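Local structure of YonK protein (Bacillus subtilis, 2H4O) at residues 26-29 and 30-33. The protein is of unknown function but comes from the SPbeta prophage of Bacillus subtilis and assembles as an octamer. Residues are numbered along the deposited sequence; the frame is centred on the assembly and turned at random.
Sequences TKEA and EYTY
Over 26-29, between T26 and the strand carrying Y31, the backbone turns back, linking antiparallel strands 21-25 and 30-34 as a β-hairpin, and a weak hydrogen bond from T26 N to A29 O (3.0 Å) spans the turn. The example illustrates how an aromatic residue early in a returning strand can lie back against the preceding loop. Y31 does this by setting CG beside its backbone N and anti to the carbonyl carbon (chi1 -56°), which brings the ring alongside the turn. The methyl of A29 then sits over one ring face in a CH-pi contact, with CB 4.1 Å from the centroid and 27° off the normal. T26 approaches from the edge, where T26 OG1 lies near the ring plane, 3.4 Å from Y31 CE2. Beyond the phenol, OE2 of E28 stands 3.7 Å from Y31 OH, too far for a hydrogen bond, with carboxylate and ring planes 61° apart. The first side-chain bond of E30 points away from 26-29, and the side chain touches T23 and Q25, while V62 and V59 of a second subunit pack on A29 and Y31, respectively. The contact therefore probably rests mainly on dispersion and the CH-pi approach, while the nearby carboxylate of E28 may polarise the phenol slightly.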
ATOM      1  N   THR A  26     -22.564   9.845  -9.229  1.00 75.07           N
ATOM      2  CA  THR A  26     -22.311  10.236  -7.830  1.00 74.84           C
ATOM      3  C   THR A  26     -23.633  10.269  -7.085  1.00 75.18           C
ATOM      4  O   THR A  26     -24.699  10.067  -7.674  1.00 74.68           O
ATOM      5  CB  THR A  26     -21.706  11.665  -7.679  1.00 74.98           C
ATOM      6  OG1 THR A  26     -20.431  11.746  -8.318  1.00 75.93           O
ATOM      7  CG2 THR A  26     -21.496  12.002  -6.210  1.00 75.86           C
ATOM      8  N   LYS A  27     -23.547  10.541  -5.786  1.00 77.02           N
ATOM      9  CA  LYS A  27     -24.706  10.635  -4.898  1.00 78.89           C
ATOM     10  C   LYS A  27     -25.473  11.950  -5.124  1.00 79.39           C
ATOM     11  O   LYS A  27     -26.451  12.245  -4.425  1.00 79.86           O
ATOM     12  CB  LYS A  27     -24.237  10.558  -3.436  1.00 79.53           C
ATOM     13  CG  LYS A  27     -25.347  10.400  -2.379  1.00 80.02           C
ATOM     14  CD  LYS A  27     -24.750  10.121  -0.981  1.00 79.49           C
ATOM     15  CE  LYS A  27     -23.700   8.999  -1.038  1.00 78.83           C
ATOM     16  NZ  LYS A  27     -24.210   7.756  -1.693  1.00 77.96           N
ATOM     17  N   GLU A  28     -25.019  12.729  -6.104  1.00 79.91           N
ATOM     18  CA  GLU A  28     -25.630  14.011  -6.433  1.00 79.28           C
ATOM     19  C   GLU A  28     -25.976  14.057  -7.914  1.00 78.56           C
ATOM     20  O   GLU A  28     -27.155  13.973  -8.307  1.00 78.46           O
ATOM     21  CB  GLU A  28     -24.664  15.153  -6.096  1.00 79.48           C
ATOM     22  CG  GLU A  28     -23.330  14.688  -5.475  1.00 80.09           C
ATOM     23  CD  GLU A  28     -22.412  15.851  -5.090  1.00 80.49           C
ATOM     24  OE1 GLU A  28     -22.909  16.795  -4.424  1.00 79.19           O
ATOM     25  OE2 GLU A  28     -21.200  15.819  -5.441  1.00 80.52           O
ATOM     26  N   ALA A  29     -24.938  14.170  -8.737  1.00 76.42           N
ATOM     27  CA  ALA A  29     -25.124  14.251 -10.176  1.00 74.00           C
ATOM     28  C   ALA A  29     -24.621  13.032 -10.949  1.00 71.80           C
ATOM     29  O   ALA A  29     -24.268  12.001 -10.376  1.00 70.53           O
ATOM     30  CB  ALA A  29     -24.434  15.506 -10.695  1.00 74.62           C
ATOM     31  N   GLU A  30     -24.617  13.185 -12.269  1.00 69.96           N
ATOM     32  CA  GLU A  30     -24.140  12.182 -13.207  1.00 67.73           C
ATOM     33  C   GLU A  30     -23.153  12.882 -14.142  1.00 66.61           C
ATOM     34  O   GLU A  30     -23.545  13.452 -15.159  1.00 66.53           O
ATOM     35  CB  GLU A  30     -25.291  11.598 -14.018  1.00 67.78           C
ATOM     36  CG  GLU A  30     -24.914  10.362 -14.807  1.00 68.92           C
ATOM     37  CD  GLU A  30     -25.801  10.117 -16.019  1.00 69.32           C
ATOM     38  OE1 GLU A  30     -25.670  10.866 -17.023  1.00 69.31           O
ATOM     39  OE2 GLU A  30     -26.625   9.183 -15.967  1.00 68.10           O
ATOM     40  N   TYR A  31     -21.874  12.834 -13.771  1.00 65.89           N
ATOM     41  CA  TYR A  31     -20.778  13.445 -14.519  1.00 64.71           C
ATOM     42  C   TYR A  31     -20.317  12.611 -15.714  1.00 63.07           C
ATOM     43  O   TYR A  31     -20.327  11.397 -15.669  1.00 63.04           O
ATOM     44  CB  TYR A  31     -19.595  13.679 -13.585  1.00 65.86           C
ATOM     45  CG  TYR A  31     -19.953  14.514 -12.381  1.00 68.11           C
ATOM     46  CD1 TYR A  31     -19.985  15.911 -12.439  1.00 68.40           C
ATOM     47  CD2 TYR A  31     -20.332  13.904 -11.194  1.00 70.07           C
ATOM     48  CE1 TYR A  31     -20.399  16.678 -11.342  1.00 69.32           C
ATOM     49  CE2 TYR A  31     -20.742  14.659 -10.089  1.00 71.20           C
ATOM     50  CZ  TYR A  31     -20.774  16.042 -10.170  1.00 70.15           C
ATOM     51  OH  TYR A  31     -21.184  16.755  -9.068  1.00 70.70           O
ATOM     52  N   THR A  32     -19.921  13.279 -16.789  1.00 60.29           N
ATOM     53  CA  THR A  32     -19.471  12.597 -17.986  1.00 57.95           C
ATOM     54  C   THR A  32     -18.154  13.182 -18.417  1.00 57.84           C
ATOM     55  O   THR A  32     -18.038  14.379 -18.625  1.00 58.70           O
ATOM     56  CB  THR A  32     -20.457  12.760 -19.120  1.00 56.93           C
ATOM     57  OG1 THR A  32     -21.657  12.055 -18.801  1.00 54.51           O
ATOM     58  CG2 THR A  32     -19.875  12.241 -20.414  1.00 56.01           C
ATOM     59  N   TYR A  33     -17.153  12.325 -18.532  1.00 57.47           N
ATOM     60  CA  TYR A  33     -15.824  12.758 -18.917  1.00 57.16           C
ATOM     61  C   TYR A  33     -15.551  12.126 -20.274  1.00 58.04           C
ATOM     62  O   TYR A  33     -16.009  11.021 -20.547  1.00 57.23           O
ATOM     63  CB  TYR A  33     -14.790  12.250 -17.886  1.00 55.61           C
ATOM     64  CG  TYR A  33     -15.124  12.547 -16.434  1.00 53.17           C
ATOM     65  CD1 TYR A  33     -14.856  13.793 -15.869  1.00 52.53           C
ATOM     66  CD2 TYR A  33     -15.739  11.591 -15.640  1.00 51.70           C
ATOM     67  CE1 TYR A  33     -15.196  14.073 -14.552  1.00 51.50           C
ATOM     68  CE2 TYR A  33     -16.078  11.859 -14.332  1.00 51.11           C
ATOM     69  CZ  TYR A  33     -15.800  13.096 -13.789  1.00 51.64           C
ATOM     70  OH  TYR A  33     -16.071  13.322 -12.451  1.00 52.27           O
TER